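Local coordinates for uncharacterized protein (Bacteroides ovatus CL02T12C04, PDB 6PTM) that probably hydrolyses carrageenan oligosaccharides from the chain end, as an exo-carrageenase of glycoside hydrolase family 42, at residues V151-V156 with G189-F194. Numbering follows the deposited sequence.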
loop_
_atom_site.group_PDB
_atom_site.type_symbol
_atom_site.label_atom_id
_atom_site.label_comp_id
_atom_site.label_asym_id
_atom_site.label_seq_id
_atom_site.Cartn_x
_atom_site.Cartn_y
_atom_site.Cartn_z
ATOM N N VAL A 151 -18.398 -14.559 -2.527
ATOM C CA VAL A 151 -17.934 -14.306 -1.131
ATOM C C VAL A 151 -19.082 -13.700 -0.319
ATOM O O VAL A 151 -19.536 -12.598 -0.627
ATOM C CB VAL A 151 -16.681 -13.404 -1.082
ATOM C CG1 VAL A 151 -16.258 -13.150 0.346
ATOM C CG2 VAL A 151 -15.526 -13.996 -1.894
ATOM N N ASP A 152 -19.450 -14.378 0.755
ATOM C CA ASP A 152 -20.319 -13.814 1.804
ATOM C C ASP A 152 -19.421 -13.161 2.855
ATOM O O ASP A 152 -18.769 -13.862 3.644
ATOM C CB ASP A 152 -21.226 -14.896 2.374
ATOM C CG ASP A 152 -22.106 -14.421 3.516
ATOM O OD1 ASP A 152 -21.969 -13.263 3.982
ATOM O OD2 ASP A 152 -22.903 -15.245 3.952
ATOM N N TRP A 153 -19.429 -11.841 2.886
ATOM C CA TRP A 153 -18.493 -11.045 3.719
ATOM C C TRP A 153 -18.809 -11.195 5.229
ATOM O O TRP A 153 -17.898 -10.927 6.095
ATOM C CB TRP A 153 -18.546 -9.598 3.234
ATOM C CG TRP A 153 -17.872 -9.338 1.926
ATOM C CD1 TRP A 153 -18.012 -9.996 0.730
ATOM C CD2 TRP A 153 -16.980 -8.238 1.681
ATOM N NE1 TRP A 153 -17.245 -9.389 -0.237
ATOM C CE2 TRP A 153 -16.580 -8.317 0.330
ATOM C CE3 TRP A 153 -16.448 -7.221 2.489
ATOM C CZ2 TRP A 153 -15.676 -7.395 -0.212
ATOM C CZ3 TRP A 153 -15.563 -6.315 1.941
ATOM C CH2 TRP A 153 -15.182 -6.403 0.602
ATOM N N THR A 154 -19.994 -11.704 5.568
ATOM C CA THR A 154 -20.389 -11.985 6.970
ATOM C C THR A 154 -19.569 -13.177 7.470
ATOM O O THR A 154 -19.517 -13.350 8.666
ATOM C CB THR A 154 -21.910 -12.178 7.137
ATOM O OG1 THR A 154 -22.333 -13.397 6.534
ATOM C CG2 THR A 154 -22.730 -11.067 6.519
ATOM N N LYS A 155 -18.954 -13.978 6.599
ATOM C CA LYS A 155 -18.271 -15.229 6.984
ATOM C C LYS A 155 -16.751 -15.125 6.801
ATOM O O LYS A 155 -16.072 -16.062 7.210
ATOM C CB LYS A 155 -18.860 -16.381 6.160
ATOM C CG LYS A 155 -20.327 -16.668 6.455
ATOM C CD LYS A 155 -20.819 -17.949 5.817
ATOM C CE LYS A 155 -22.293 -18.249 6.040
ATOM N NZ LYS A 155 -22.873 -17.487 7.176
ATOM N N VAL A 156 -16.207 -14.028 6.272
ATOM C CA VAL A 156 -14.733 -13.917 6.016
ATOM C C VAL A 156 -14.021 -13.739 7.351
ATOM O O VAL A 156 -14.506 -12.951 8.211
ATOM C CB VAL A 156 -14.400 -12.788 5.020
ATOM C CG1 VAL A 156 -12.898 -12.625 4.806
ATOM C CG2 VAL A 156 -15.030 -13.064 3.685
ATOM N N GLY A 189 -18.664 -5.064 -3.218
ATOM C CA GLY A 189 -17.994 -5.160 -1.917
ATOM C C GLY A 189 -19.005 -4.993 -0.816
ATOM O O GLY A 189 -20.020 -4.288 -1.046
ATOM N N ASN A 190 -18.748 -5.614 0.330
ATOM C CA ASN A 190 -19.638 -5.529 1.523
ATOM C C ASN A 190 -18.801 -5.206 2.776
ATOM O O ASN A 190 -18.944 -5.862 3.826
ATOM C CB ASN A 190 -20.509 -6.784 1.617
ATOM C CG ASN A 190 -21.617 -6.629 2.633
ATOM O OD1 ASN A 190 -21.971 -5.513 2.971
ATOM N ND2 ASN A 190 -22.209 -7.733 3.040
ATOM N N LEU A 191 -17.976 -4.175 2.692
ATOM C CA LEU A 191 -17.118 -3.751 3.818
ATOM C C LEU A 191 -17.959 -2.972 4.826
ATOM O O LEU A 191 -18.552 -1.948 4.453
ATOM C CB LEU A 191 -15.992 -2.877 3.281
ATOM C CG LEU A 191 -14.957 -2.466 4.320
ATOM C CD1 LEU A 191 -14.164 -3.684 4.813
ATOM C CD2 LEU A 191 -14.030 -1.429 3.705
ATOM N N ASP A 192 -17.985 -3.463 6.058
ATOM C CA ASP A 192 -18.724 -2.833 7.174
ATOM C C ASP A 192 -17.719 -1.957 7.916
ATOM O O ASP A 192 -16.543 -1.840 7.466
ATOM C CB ASP A 192 -19.325 -3.905 8.081
ATOM C CG ASP A 192 -20.570 -3.506 8.871
ATOM O OD1 ASP A 192 -20.763 -2.281 9.129
ATOM O OD2 ASP A 192 -21.295 -4.440 9.286
ATOM N N GLY A 193 -18.144 -1.426 9.055
ATOM C CA GLY A 193 -17.250 -0.709 9.969
ATOM C C GLY A 193 -17.984 0.324 10.783
ATOM O O GLY A 193 -19.234 0.333 10.804
ATOM N N PHE A 194 -17.215 1.109 11.515
ATOM C CA PHE A 194 -17.732 2.080 12.495
ATOM C C PHE A 194 -16.748 3.247 12.559
ATOM O O PHE A 194 -15.531 3.018 12.517
ATOM C CB PHE A 194 -17.971 1.412 13.848
ATOM C CG PHE A 194 -18.690 2.345 14.782
ATOM C CD1 PHE A 194 -20.054 2.562 14.643
ATOM C CD2 PHE A 194 -18.004 3.060 15.751
ATOM C CE1 PHE A 194 -20.713 3.478 15.460
ATOM C CE2 PHE A 194 -18.672 3.960 16.579
ATOM C CZ PHE A 194 -20.028 4.158 16.441
HETATM O O HOH W 1 -21.490 -10.336 1.504
#
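W153 lays one face of its indole against the backbone of G189 and N190: the amide N of N190 sits 3.3 Å above the ring plane, over its centre. On the pyrrole half the contact is CH-pi, with N190 CB 4.0 Å from the five-membered-ring centroid and 25° off the normal. L191 meets the far end of the benzo ring, its CB 3.7 Å from W153 CZ3. With CG anti to the carbonyl carbon (chi1 -73°), the indole extends from the 151-156 loop toward these residues. One water joins the segments, accepting from W153 N at 2.9 Å and from N190 ND2 at 3.1 Å, while N190 OD1 is held by R180. Replacing W153 by an alanine is likely to leave a gap against the N190 backbone and its CB without the ring face it packs on. At the backbone from which the indole springs, D152 and T154 form an Asx turn: D152 OD1 accepts from T154 N (3.0 Å) and T154 OG1 (2.6 Å), both from the same face of the carboxylate. W153 also touches L172 of strand 168-175 and is backbone hydrogen-bonded to I224, just before strand 225-230; its packing on G189-L191 joins the loop between helix 109-139 and strand 157-159 to the loop leading into strand 192-197.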